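Local atomic coordinates of TgTwinScan_2721 - E2 domain (Toxoplasma gondii, PDB entry 2F4Z), a protein that probably accepts activated ubiquitin as a thioester on a cysteine and passes it on, as E2 ubiquitin-conjugating enzymes do. Residues D97-P102 / P108-F113; Q68-G71 / H75-R78; K170-I173 / L178-Q181; K116-N121 / K184-T189; Q34-K39 / P102-N107. All blocks are in the same frame, centred on the assembly; numbering follows the deposited sequence.

Contact 1 of 5, residues D97-P102 / P108-F113; sequences DIVIPP and PPKMKF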
# COMPACT_ATOMS: atom_id res chain seq x y z
N ASP A 97 -10.79 17.05 -5.52
CA ASP A 97 -11.07 17.51 -4.18
C ASP A 97 -10.94 16.30 -3.20
O ASP A 97 -11.36 15.22 -3.54
CB ASP A 97 -12.48 18.14 -4.15
CG ASP A 97 -12.87 18.59 -2.77
OD1 ASP A 97 -12.05 19.24 -2.06
OD2 ASP A 97 -13.98 18.24 -2.36
N ILE A 98 -10.34 16.48 -2.02
CA ILE A 98 -10.02 15.40 -1.08
C ILE A 98 -10.47 15.87 0.30
O ILE A 98 -9.96 16.87 0.85
CB ILE A 98 -8.51 14.98 -1.06
CG1 ILE A 98 -8.01 14.58 -2.48
CG2 ILE A 98 -8.22 13.81 0.00
CD1 ILE A 98 -6.43 14.51 -2.57
N VAL A 99 -11.45 15.16 0.84
CA VAL A 99 -11.95 15.44 2.18
C VAL A 99 -11.46 14.29 3.04
O VAL A 99 -11.77 13.11 2.77
CB VAL A 99 -13.48 15.49 2.18
CG1 VAL A 99 -14.05 15.68 3.61
CG2 VAL A 99 -13.96 16.63 1.24
N ILE A 100 -10.67 14.62 4.04
CA ILE A 100 -10.11 13.59 4.89
C ILE A 100 -10.98 13.52 6.13
O ILE A 100 -11.02 14.50 6.84
CB ILE A 100 -8.61 13.89 5.22
CG1 ILE A 100 -7.83 13.84 3.89
CG2 ILE A 100 -8.12 12.91 6.30
CD1 ILE A 100 -6.54 14.50 3.87
N PRO A 101 -11.65 12.37 6.40
CA PRO A 101 -12.56 12.30 7.54
C PRO A 101 -11.85 12.32 8.93
O PRO A 101 -10.65 12.03 8.99
CB PRO A 101 -13.30 10.97 7.29
CG PRO A 101 -12.24 10.14 6.62
CD PRO A 101 -11.61 11.08 5.68
N PRO A 102 -12.57 12.68 10.02
CA PRO A 102 -11.89 12.82 11.33
C PRO A 102 -11.20 11.54 11.84
O PRO A 102 -10.20 11.65 12.58
CB PRO A 102 -13.02 13.23 12.31
CG PRO A 102 -14.12 13.82 11.41
CD PRO A 102 -14.02 13.01 10.11
N PRO A 108 -11.68 5.92 5.00
CA PRO A 108 -10.96 6.40 3.81
C PRO A 108 -11.23 7.88 3.50
O PRO A 108 -12.25 8.43 3.90
CB PRO A 108 -11.44 5.47 2.68
CG PRO A 108 -12.81 5.03 3.18
CD PRO A 108 -12.76 4.97 4.66
N PRO A 109 -10.29 8.53 2.78
CA PRO A 109 -10.58 9.85 2.30
C PRO A 109 -11.71 9.78 1.25
O PRO A 109 -11.93 8.71 0.61
CB PRO A 109 -9.24 10.31 1.68
CG PRO A 109 -8.53 9.11 1.29
CD PRO A 109 -8.97 8.04 2.34
N LYS A 110 -12.46 10.87 1.10
CA LYS A 110 -13.43 11.02 0.01
C LYS A 110 -12.81 11.90 -1.08
O LYS A 110 -12.25 12.95 -0.79
CB LYS A 110 -14.74 11.64 0.49
CG LYS A 110 -15.11 11.26 1.94
CD LYS A 110 -16.24 12.21 2.46
CE LYS A 110 -16.51 13.42 1.44
NZ LYS A 110 -17.59 14.48 1.76
N MET A 111 -12.88 11.41 -2.34
CA MET A 111 -12.24 12.05 -3.47
C MET A 111 -13.23 12.16 -4.59
O MET A 111 -14.07 11.27 -4.78
CB MET A 111 -11.03 11.23 -3.91
CG MET A 111 -9.96 11.13 -2.81
SD MET A 111 -8.47 10.52 -3.57
CE MET A 111 -7.32 10.39 -2.21
N LYS A 112 -13.18 13.28 -5.29
CA LYS A 112 -13.95 13.45 -6.55
C LYS A 112 -13.17 14.36 -7.49
O LYS A 112 -12.35 15.14 -7.03
CB LYS A 112 -15.32 14.07 -6.28
CG LYS A 112 -15.25 15.45 -5.68
CD LYS A 112 -16.62 15.99 -5.46
CE LYS A 112 -16.48 17.27 -4.62
NZ LYS A 112 -17.73 18.08 -4.60
N PHE A 113 -13.40 14.23 -8.81
CA PHE A 113 -12.79 15.14 -9.76
C PHE A 113 -13.42 16.51 -9.66
O PHE A 113 -14.66 16.65 -9.55
CB PHE A 113 -12.86 14.59 -11.18
CG PHE A 113 -11.80 13.53 -11.49
CD1 PHE A 113 -11.86 12.26 -10.91
CD2 PHE A 113 -10.77 13.81 -12.38
CE1 PHE A 113 -10.84 11.30 -11.20
CE2 PHE A 113 -9.81 12.89 -12.71
CZ PHE A 113 -9.84 11.60 -12.13
O HOH W 1 -14.69 14.87 -2.06
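V99 and K110 face each other as a hydrogen-bonded pair in the antiparallel hairpin of strands 93-99 and 110-113. V99 N to K110 O and K110 N to V99 O are both 2.9 Å and nearly straight. Two further bonds join D97 and K112, and between these pairs I98 and M111 form a non-hydrogen-bonded pair. The side chain of K110 runs beside its partner: CB and CG pass V99 O, CG at 3.9 Å, then the chain bends at chi3 (-9°) and brings CE to 3.7 Å from V99 CB. Its NZ comes no nearer than 4.2 Å to V99 CG1, so the methylenes do the packing while the ammonium extends beyond the valine. On the same face, K112 CE lies 3.5 Å from D97 OD2, whereas K112 NZ stays at 4.4 Å, too far for a salt bridge; D97 OD1 is instead paired with R76. I98 CG1 meets M111 CG at 4.0 Å on the other face, where M111 also packs on A147 and I151 of helix 144-156. The chemistry therefore divides by face: long, flexible lysines suit the more exposed side, and apolar M111 and I98 fill the buried side, I98 against W77.

Contact 2 of 5, residues Q68-G71 / H75-R78; sequences QIVG and HRWR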
# COMPACT_ATOMS: atom_id res chain seq x y z
N GLN A 68 -1.96 19.30 -2.28
CA GLN A 68 -1.78 20.47 -1.47
C GLN A 68 -2.89 20.50 -0.50
O GLN A 68 -4.01 20.12 -0.85
CB GLN A 68 -1.97 21.72 -2.30
CG GLN A 68 -0.92 21.87 -3.31
CD GLN A 68 -1.22 22.96 -4.29
OE1 GLN A 68 -2.35 23.51 -4.35
NE2 GLN A 68 -0.22 23.29 -5.07
N ILE A 69 -2.61 21.04 0.68
CA ILE A 69 -3.68 21.34 1.57
C ILE A 69 -4.39 22.59 1.11
O ILE A 69 -3.86 23.34 0.30
CB ILE A 69 -3.34 21.30 3.12
CG1 ILE A 69 -3.06 22.67 3.67
CG2 ILE A 69 -2.29 20.21 3.49
CD1 ILE A 69 -2.76 22.62 5.12
N VAL A 70 -5.62 22.75 1.59
CA VAL A 70 -6.53 23.79 1.17
C VAL A 70 -6.97 24.64 2.35
O VAL A 70 -7.45 24.12 3.36
CB VAL A 70 -7.76 23.16 0.48
CG1 VAL A 70 -8.88 24.21 0.29
CG2 VAL A 70 -7.33 22.54 -0.84
N GLY A 71 -6.78 25.94 2.25
CA GLY A 71 -7.35 26.91 3.23
C GLY A 71 -6.72 26.81 4.61
O GLY A 71 -7.39 27.11 5.63
N HIS A 75 -7.09 18.53 6.73
CA HIS A 75 -8.21 17.60 6.43
C HIS A 75 -8.91 17.95 5.13
O HIS A 75 -9.90 17.30 4.75
CB HIS A 75 -9.21 17.57 7.58
CG HIS A 75 -8.72 16.75 8.73
ND1 HIS A 75 -7.96 17.28 9.74
CD2 HIS A 75 -8.80 15.42 8.98
CE1 HIS A 75 -7.61 16.32 10.58
NE2 HIS A 75 -8.12 15.19 10.16
N ARG A 76 -8.43 18.98 4.43
CA ARG A 76 -8.98 19.32 3.13
C ARG A 76 -7.83 19.50 2.15
O ARG A 76 -6.94 20.35 2.35
CB ARG A 76 -9.87 20.57 3.25
CG ARG A 76 -10.61 20.90 1.94
CD ARG A 76 -11.61 19.76 1.58
NE ARG A 76 -12.48 20.13 0.48
CZ ARG A 76 -13.67 20.70 0.63
NH1 ARG A 76 -14.38 20.99 -0.46
NH2 ARG A 76 -14.16 20.98 1.83
N TRP A 77 -7.76 18.64 1.15
CA TRP A 77 -6.64 18.69 0.20
C TRP A 77 -7.16 18.79 -1.21
O TRP A 77 -8.33 18.47 -1.52
CB TRP A 77 -5.79 17.39 0.23
CG TRP A 77 -4.95 17.03 1.45
CD1 TRP A 77 -5.05 17.53 2.73
CD2 TRP A 77 -3.94 16.02 1.49
NE1 TRP A 77 -4.16 16.89 3.56
CE2 TRP A 77 -3.45 15.97 2.83
CE3 TRP A 77 -3.39 15.16 0.53
CZ2 TRP A 77 -2.45 15.06 3.23
CZ3 TRP A 77 -2.37 14.27 0.93
CH2 TRP A 77 -1.90 14.24 2.27
N ARG A 78 -6.25 19.17 -2.08
CA ARG A 78 -6.45 19.15 -3.51
C ARG A 78 -5.44 18.15 -4.06
O ARG A 78 -4.28 18.18 -3.62
CB ARG A 78 -6.13 20.53 -4.02
CG ARG A 78 -6.75 20.89 -5.26
CD ARG A 78 -6.24 22.31 -5.62
NE ARG A 78 -6.79 23.35 -4.74
CZ ARG A 78 -8.02 23.84 -4.86
NH1 ARG A 78 -8.84 23.35 -5.82
NH2 ARG A 78 -8.45 24.80 -4.04
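V70 and R76 meet near the turn of the hairpin 65-70/77-82, part of the antiparallel sheet of the E2 fold. V70 N reaches R76 O at 2.8 Å, in a bent bond (137°) whose donor is tilted from the carbonyl plane. Farther from the turn, Q68 and R78 form a regular hydrogen-bonded pair, with R78 N to Q68 O at 2.7 Å. V70 points at the opposite segment and spreads over two residues: CB and CG1 lie on R76 CG, CB at 3.9 Å, while CG2, anti to the carbonyl carbon, reaches R78 CB at 3.9 Å. A compact beta-branched residue suits this place, for it covers the aliphatic parts of two arginines. Q68 OE1 lies off the edge of the R78 guanidinium, without a hydrogen bond. In the next shell, the chain turns a corner at H75 and R76, and W77 leads away from strand 65-70 to lie on E40 and I44 of helix 33-46, a flat residue that fills the gap between sheet and helix. I69, packed on L41, follows it toward that helix. There I69 CG2 meets the indole obliquely, 3.8 Å from W77 NE1, whose N-H is bonded to I74 O.

Contact 3 of 5, residues K170-I173 / L178-Q181; sequences KMMI and LFVQ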
# COMPACT_ATOMS: atom_id res chain seq x y z
N LYS A 170 -22.81 4.23 -22.12
CA LYS A 170 -23.60 3.98 -23.34
C LYS A 170 -22.82 4.28 -24.63
O LYS A 170 -22.78 3.45 -25.56
CB LYS A 170 -24.88 4.79 -23.32
CG LYS A 170 -25.89 4.31 -24.36
CD LYS A 170 -27.31 4.57 -23.89
CE LYS A 170 -27.81 5.96 -24.26
NZ LYS A 170 -28.47 5.98 -25.60
N MET A 171 -22.18 5.46 -24.67
CA MET A 171 -21.38 5.86 -25.83
C MET A 171 -20.20 4.95 -26.09
O MET A 171 -19.73 4.83 -27.20
CB MET A 171 -20.86 7.32 -25.68
CG MET A 171 -19.75 7.64 -26.67
SD MET A 171 -19.12 9.31 -26.61
CE MET A 171 -20.65 10.24 -26.50
N MET A 172 -19.66 4.36 -25.05
CA MET A 172 -18.40 3.65 -25.17
C MET A 172 -18.67 2.27 -25.80
O MET A 172 -17.76 1.61 -26.35
CB MET A 172 -17.80 3.50 -23.79
CG MET A 172 -16.33 3.38 -23.77
SD MET A 172 -15.83 3.10 -22.05
CE MET A 172 -14.18 2.57 -22.46
N ILE A 173 -19.93 1.87 -25.69
CA ILE A 173 -20.44 0.59 -26.21
C ILE A 173 -20.85 0.80 -27.70
O ILE A 173 -20.22 0.25 -28.62
CB ILE A 173 -21.61 0.06 -25.28
CG1 ILE A 173 -21.10 -0.20 -23.84
CG2 ILE A 173 -22.30 -1.18 -25.85
CD1 ILE A 173 -22.22 -0.24 -22.74
N LEU A 178 -15.78 7.41 -30.87
CA LEU A 178 -16.36 8.68 -30.47
C LEU A 178 -16.07 8.95 -28.96
O LEU A 178 -15.79 10.09 -28.59
CB LEU A 178 -17.86 8.78 -30.78
CG LEU A 178 -18.60 10.04 -30.29
CD1 LEU A 178 -17.95 11.34 -30.79
CD2 LEU A 178 -20.01 10.02 -30.65
N PHE A 179 -16.14 7.90 -28.12
CA PHE A 179 -15.87 8.02 -26.71
C PHE A 179 -14.46 8.58 -26.55
O PHE A 179 -14.26 9.49 -25.77
CB PHE A 179 -16.01 6.68 -25.92
CG PHE A 179 -15.25 6.70 -24.62
CD1 PHE A 179 -15.83 7.27 -23.49
CD2 PHE A 179 -13.96 6.25 -24.56
CE1 PHE A 179 -15.12 7.38 -22.31
CE2 PHE A 179 -13.23 6.35 -23.38
CZ PHE A 179 -13.81 6.92 -22.26
N VAL A 180 -13.51 8.04 -27.31
CA VAL A 180 -12.12 8.40 -27.20
C VAL A 180 -11.90 9.85 -27.68
O VAL A 180 -11.15 10.64 -27.06
CB VAL A 180 -11.28 7.43 -28.00
CG1 VAL A 180 -9.84 7.83 -28.07
CG2 VAL A 180 -11.38 6.00 -27.39
N GLN A 181 -12.57 10.20 -28.81
CA GLN A 181 -12.59 11.54 -29.34
C GLN A 181 -13.15 12.58 -28.36
O GLN A 181 -12.59 13.67 -28.21
CB GLN A 181 -13.42 11.53 -30.65
CG GLN A 181 -12.96 12.47 -31.79
CD GLN A 181 -14.01 12.54 -32.92
OE1 GLN A 181 -14.64 11.50 -33.27
NE2 GLN A 181 -14.24 13.75 -33.45
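M172 and F179 both set CG trans to the main-chain nitrogen (chi1 -153° and 159°), and the two side chains run side by side in the same direction. M172 stays extended beyond CG, laying its thioether along one face of the phenyl ring. Its CG is 3.6 Å from F179 CG, near the ring's rim, while SD stands almost on the ring normal, only 3° off it, and 4.2 Å from the centroid. This is a Met-aromatic contact, reinforced by a CH-pi approach of the CG methylene. M171 takes the same first rotamer but bends at chi3. Its sulfur comes to 3.5 Å from F179 CA and 3.8 Å from L178 CG, so it packs against the start of the second segment instead of a ring. Methionine suits both positions, being flexible, unbranched and polarisable enough to follow a ring face in one case and a helix backbone in the other. The contact is wholly apolar and joins consecutive helices, 166-174 and 176-190, across the short turn between them. Beyond the pair, M172 packs on P120 and F179 on W118, both in the loop after strand 110-113, and M172 also on P158 and P160 of the loop after helix 144-156.

Contact 4 of 5, residues K116-N121 / K184-T189; sequences KIWHPN and KLWTET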
# COMPACT_ATOMS: atom_id res chain seq x y z
N LYS A 116 -13.52 18.70 -15.14
CA LYS A 116 -14.43 17.90 -16.02
C LYS A 116 -13.66 16.85 -16.80
O LYS A 116 -12.60 17.11 -17.42
CB LYS A 116 -15.24 18.83 -16.97
CG LYS A 116 -16.35 19.69 -16.34
CD LYS A 116 -17.41 18.76 -15.66
CE LYS A 116 -18.80 19.40 -15.36
NZ LYS A 116 -18.80 20.61 -14.44
N ILE A 117 -14.18 15.62 -16.78
CA ILE A 117 -13.50 14.50 -17.46
C ILE A 117 -14.59 13.55 -18.03
O ILE A 117 -15.71 13.43 -17.46
CB ILE A 117 -12.51 13.78 -16.48
CG1 ILE A 117 -11.68 12.70 -17.20
CG2 ILE A 117 -13.29 13.32 -15.21
CD1 ILE A 117 -10.45 12.17 -16.43
N TRP A 118 -14.29 12.98 -19.18
CA TRP A 118 -15.20 12.07 -19.88
C TRP A 118 -14.68 10.66 -19.69
O TRP A 118 -13.75 10.27 -20.37
CB TRP A 118 -15.17 12.40 -21.36
CG TRP A 118 -16.27 11.74 -22.16
CD1 TRP A 118 -16.15 10.69 -23.08
CD2 TRP A 118 -17.66 12.08 -22.11
NE1 TRP A 118 -17.40 10.38 -23.59
CE2 TRP A 118 -18.33 11.21 -23.01
CE3 TRP A 118 -18.39 13.03 -21.41
CZ2 TRP A 118 -19.69 11.30 -23.23
CZ3 TRP A 118 -19.76 13.08 -21.60
CH2 TRP A 118 -20.40 12.21 -22.52
N HIS A 119 -15.25 9.90 -18.74
CA HIS A 119 -14.70 8.54 -18.42
C HIS A 119 -15.89 7.75 -17.89
O HIS A 119 -16.68 8.32 -17.14
CB HIS A 119 -13.58 8.70 -17.33
CG HIS A 119 -12.79 7.45 -17.05
ND1 HIS A 119 -13.30 6.38 -16.34
CD2 HIS A 119 -11.52 7.10 -17.38
CE1 HIS A 119 -12.40 5.42 -16.27
NE2 HIS A 119 -11.29 5.85 -16.86
N PRO A 120 -16.05 6.44 -18.26
CA PRO A 120 -17.23 5.69 -17.79
C PRO A 120 -17.32 5.56 -16.27
O PRO A 120 -18.42 5.56 -15.70
CB PRO A 120 -17.06 4.30 -18.44
CG PRO A 120 -15.55 4.19 -18.76
CD PRO A 120 -15.14 5.61 -19.09
N ASN A 121 -16.17 5.57 -15.60
CA ASN A 121 -16.05 5.42 -14.13
C ASN A 121 -15.98 6.71 -13.28
O ASN A 121 -15.77 6.69 -12.05
CB ASN A 121 -14.90 4.44 -13.89
CG ASN A 121 -15.08 3.14 -14.73
OD1 ASN A 121 -14.23 2.79 -15.54
ND2 ASN A 121 -16.22 2.44 -14.52
N LYS A 184 -10.55 12.85 -25.35
CA LYS A 184 -9.46 13.70 -25.78
C LYS A 184 -9.82 15.19 -25.94
O LYS A 184 -9.04 16.07 -25.54
CB LYS A 184 -8.77 13.14 -27.02
CG LYS A 184 -7.88 14.15 -27.67
CD LYS A 184 -6.95 13.56 -28.71
CE LYS A 184 -6.09 14.67 -29.32
NZ LYS A 184 -5.68 14.34 -30.73
N LEU A 185 -10.99 15.49 -26.48
CA LEU A 185 -11.43 16.88 -26.58
C LEU A 185 -11.71 17.48 -25.20
O LEU A 185 -11.37 18.64 -24.95
CB LEU A 185 -12.68 17.03 -27.45
CG LEU A 185 -13.26 18.44 -27.67
CD1 LEU A 185 -12.25 19.30 -28.45
CD2 LEU A 185 -14.58 18.32 -28.41
N TRP A 186 -12.37 16.72 -24.31
CA TRP A 186 -12.58 17.16 -22.92
C TRP A 186 -11.25 17.42 -22.23
O TRP A 186 -11.11 18.41 -21.57
CB TRP A 186 -13.43 16.20 -22.12
CG TRP A 186 -14.91 16.43 -22.27
CD1 TRP A 186 -15.58 16.60 -23.45
CD2 TRP A 186 -15.92 16.37 -21.23
NE1 TRP A 186 -16.93 16.71 -23.20
CE2 TRP A 186 -17.17 16.55 -21.86
CE3 TRP A 186 -15.87 16.22 -19.84
CZ2 TRP A 186 -18.37 16.63 -21.14
CZ3 TRP A 186 -17.06 16.29 -19.11
CH2 TRP A 186 -18.30 16.48 -19.75
N THR A 187 -10.27 16.55 -22.43
CA THR A 187 -8.89 16.77 -21.91
C THR A 187 -8.28 18.12 -22.41
O THR A 187 -7.78 18.96 -21.62
CB THR A 187 -8.01 15.54 -22.24
OG1 THR A 187 -8.55 14.37 -21.59
CG2 THR A 187 -6.56 15.71 -21.77
N GLU A 188 -8.40 18.38 -23.71
CA GLU A 188 -7.81 19.56 -24.34
C GLU A 188 -8.54 20.78 -23.89
O GLU A 188 -7.94 21.81 -23.69
CB GLU A 188 -7.85 19.44 -25.87
CG GLU A 188 -6.90 18.34 -26.34
CD GLU A 188 -6.97 17.92 -27.84
OE1 GLU A 188 -8.09 17.80 -28.43
OE2 GLU A 188 -5.86 17.66 -28.39
N THR A 189 -9.83 20.64 -23.65
CA THR A 189 -10.68 21.73 -23.29
C THR A 189 -10.61 22.11 -21.80
O THR A 189 -10.54 23.28 -21.47
CB THR A 189 -12.12 21.40 -23.68
OG1 THR A 189 -12.17 21.21 -25.08
CG2 THR A 189 -13.07 22.50 -23.29
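W186 carries nearly all of this contact, pushing its indole from helix 176-190 against K116, I117 and W118 of the loop. The aromatic part is its meeting with W118. The six-membered rings have centroids 5.0 Å apart and planes inclined at 53°. With CG opposite the main-chain N (chi1 -168°), the W118 indole is swung so that its CE3 stands over one face of the W186 indole, offset toward the rim and 3.6 Å from W186 CZ2. W118 CB adds a touch of its own, 4.0 Å from W186 CD2. The second kind of contact is between ring and backbone: I117 N lies at the edge of W186, in its plane, 3.5 Å from CE3. Third comes an aliphatic touch, K116 CB to W186 CZ3 at 3.8 Å, the lysine chain then bending so that its end leads away. A broad tryptophan suits this place because one side chain covers three consecutive loop residues; F190 meets it edge-to-face. The contact itself is apolar, and polar groups of the loop are satisfied elsewhere. N121 N donates to H119 ND1 at 3.1 Å, close to the imidazole plane, while H119 NE2 is bonded to M154 O, so both ring nitrogens are engaged and its rotation is fixed. H119, P120 and N121 spell the His-Pro-Asn signature, which in E2 enzymes lies shortly before the active-site cysteine, and probably does so here; in relatives its asparagine is thought to assist isopeptide formation.

Contact 5 of 5, residues Q34-K39 / P102-N107; sequences QARLLK and PDYPYN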
# COMPACT_ATOMS: atom_id res chain seq x y z
N GLN A 34 -2.52 14.38 13.02
CA GLN A 34 -1.84 15.43 12.23
C GLN A 34 -0.44 15.06 11.75
O GLN A 34 -0.11 15.33 10.60
CB GLN A 34 -1.92 16.79 12.92
CG GLN A 34 -3.23 17.48 12.48
CD GLN A 34 -4.06 18.01 13.64
OE1 GLN A 34 -3.55 18.17 14.77
NE2 GLN A 34 -5.36 18.28 13.37
N ALA A 35 0.33 14.40 12.61
CA ALA A 35 1.66 13.95 12.22
C ALA A 35 1.63 13.01 10.97
O ALA A 35 2.46 13.15 10.05
CB ALA A 35 2.35 13.27 13.39
N ARG A 36 0.67 12.07 10.95
CA ARG A 36 0.52 11.17 9.80
C ARG A 36 0.19 11.95 8.52
O ARG A 36 0.84 11.78 7.48
CB ARG A 36 -0.56 10.10 10.01
CG ARG A 36 -0.60 9.20 8.75
CD ARG A 36 -1.61 8.13 8.83
NE ARG A 36 -1.91 7.54 7.51
CZ ARG A 36 -2.05 6.24 7.26
NH1 ARG A 36 -1.82 5.34 8.21
NH2 ARG A 36 -2.44 5.81 6.06
N LEU A 37 -0.79 12.85 8.62
CA LEU A 37 -1.25 13.57 7.45
C LEU A 37 -0.14 14.48 6.88
O LEU A 37 0.11 14.48 5.65
CB LEU A 37 -2.57 14.30 7.74
CG LEU A 37 -3.87 13.49 7.72
CD1 LEU A 37 -5.05 14.36 8.14
CD2 LEU A 37 -4.10 12.98 6.29
N LEU A 38 0.59 15.15 7.78
CA LEU A 38 1.78 15.96 7.37
C LEU A 38 2.92 15.16 6.71
O LEU A 38 3.52 15.60 5.73
CB LEU A 38 2.31 16.79 8.56
CG LEU A 38 1.40 18.00 8.81
CD1 LEU A 38 1.62 18.57 10.20
CD2 LEU A 38 1.62 19.04 7.72
N LYS A 39 3.19 13.96 7.20
CA LYS A 39 4.19 13.11 6.63
C LYS A 39 3.74 12.52 5.30
O LYS A 39 4.58 12.37 4.40
CB LYS A 39 4.55 11.98 7.57
CG LYS A 39 5.44 10.94 6.89
CD LYS A 39 6.55 10.43 7.75
CE LYS A 39 7.49 9.59 6.86
NZ LYS A 39 6.73 8.49 6.10
N PRO A 102 -12.57 12.68 10.02
CA PRO A 102 -11.89 12.82 11.33
C PRO A 102 -11.20 11.54 11.84
O PRO A 102 -10.20 11.65 12.58
CB PRO A 102 -13.02 13.23 12.31
CG PRO A 102 -14.12 13.82 11.41
CD PRO A 102 -14.02 13.01 10.11
N ASP A 103 -11.71 10.36 11.49
CA ASP A 103 -11.11 9.10 11.97
C ASP A 103 -10.25 8.44 10.88
O ASP A 103 -10.02 7.25 10.94
CB ASP A 103 -12.19 8.11 12.46
CG ASP A 103 -12.68 8.45 13.88
OD1 ASP A 103 -13.76 7.96 14.30
OD2 ASP A 103 -12.00 9.22 14.57
N TYR A 104 -9.83 9.23 9.88
CA TYR A 104 -8.74 8.78 9.02
C TYR A 104 -7.61 8.39 9.97
O TYR A 104 -7.41 9.05 10.96
CB TYR A 104 -8.31 9.91 8.07
CG TYR A 104 -7.21 9.49 7.11
CD1 TYR A 104 -7.52 8.87 5.90
CD2 TYR A 104 -5.84 9.77 7.41
CE1 TYR A 104 -6.53 8.50 5.03
CE2 TYR A 104 -4.85 9.41 6.54
CZ TYR A 104 -5.19 8.80 5.34
OH TYR A 104 -4.19 8.40 4.49
N PRO A 105 -6.85 7.32 9.68
CA PRO A 105 -6.78 6.53 8.49
C PRO A 105 -7.71 5.30 8.52
O PRO A 105 -7.72 4.55 7.58
CB PRO A 105 -5.33 6.13 8.48
CG PRO A 105 -4.94 6.05 9.91
CD PRO A 105 -5.90 6.85 10.70
N TYR A 106 -8.46 5.11 9.60
CA TYR A 106 -9.35 3.94 9.67
C TYR A 106 -10.43 4.12 8.64
O TYR A 106 -10.77 3.17 8.02
CB TYR A 106 -10.03 3.82 11.05
CG TYR A 106 -9.03 3.65 12.16
CD1 TYR A 106 -8.90 4.62 13.14
CD2 TYR A 106 -8.22 2.51 12.24
CE1 TYR A 106 -7.99 4.47 14.18
CE2 TYR A 106 -7.31 2.34 13.28
CZ TYR A 106 -7.20 3.34 14.25
OH TYR A 106 -6.33 3.23 15.32
N ASN A 107 -10.96 5.33 8.51
CA ASN A 107 -11.89 5.70 7.45
C ASN A 107 -11.23 6.33 6.21
O ASN A 107 -10.29 7.16 6.33
CB ASN A 107 -12.96 6.63 7.99
CG ASN A 107 -13.84 5.97 9.09
OD1 ASN A 107 -14.42 6.67 9.95
ND2 ASN A 107 -13.98 4.61 9.02
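R36 and P105 mark the closest backbone approach, with CA atoms 8.7 Å apart, so side chains must span the distance between helix 33-46 and the loop. The helix is regular; in the loop, the cis peptide before P105 lies within a tight turn closed by N107 N to D103 O. The cis bond folds the proline back over its predecessor, placing P105 CB above the centre of the Y104 ring. R36 leaves the helix extended from CG to NE, its CG opposite the main-chain nitrogen (chi1 -178°), and lays one face of its guanidinium on P105: CB sits over the centre of the group, 3.5 Å from R36 CZ. The guanidinium plane is perpendicular to the Y104 ring, and R36 NE comes within 3.6 Å of Y104 CE2. E40 organises these polar ends, forming a salt bridge with R36 NE and a hydrogen bond with Y104 OH, while R36 NH1 is bonded to P140 O. Arginine fits because its flat group can pack on proline while its N-H groups still find acceptors. L37 supplies the apolar part, its CD2 meeting Y104 CE2 at 3.7 Å. The contact thus fastens the N-terminal helix to the loop between strands 93-99 and 110-113; L37 and Y104 both rest on I144, at the start of helix 144-156, and Y104 also packs on P109.

In the fold
Contacts 1, 2 and 5 gather at one end of the chain, contacts 3 and 4 at the other. Contacts 1 and 2 belong to the same sheet, strands 77-82 and 93-99 being neighbours, and both rest on backbone hydrogen bonds. Contact 2 alone lies at the surface; the other four are partly buried. Contact 5 adds the N-terminal helix, and L37 packs on I100 of contact 1 and on H75 and W77 of contact 2. Contacts 3 and 4 share helix 176-190 and touch through F179, W118, M172 and P120; sulfur and aromatic packing replaces strand pairing there. Contacts 3 and 5, at the extremes, have centres about 39 Å apart.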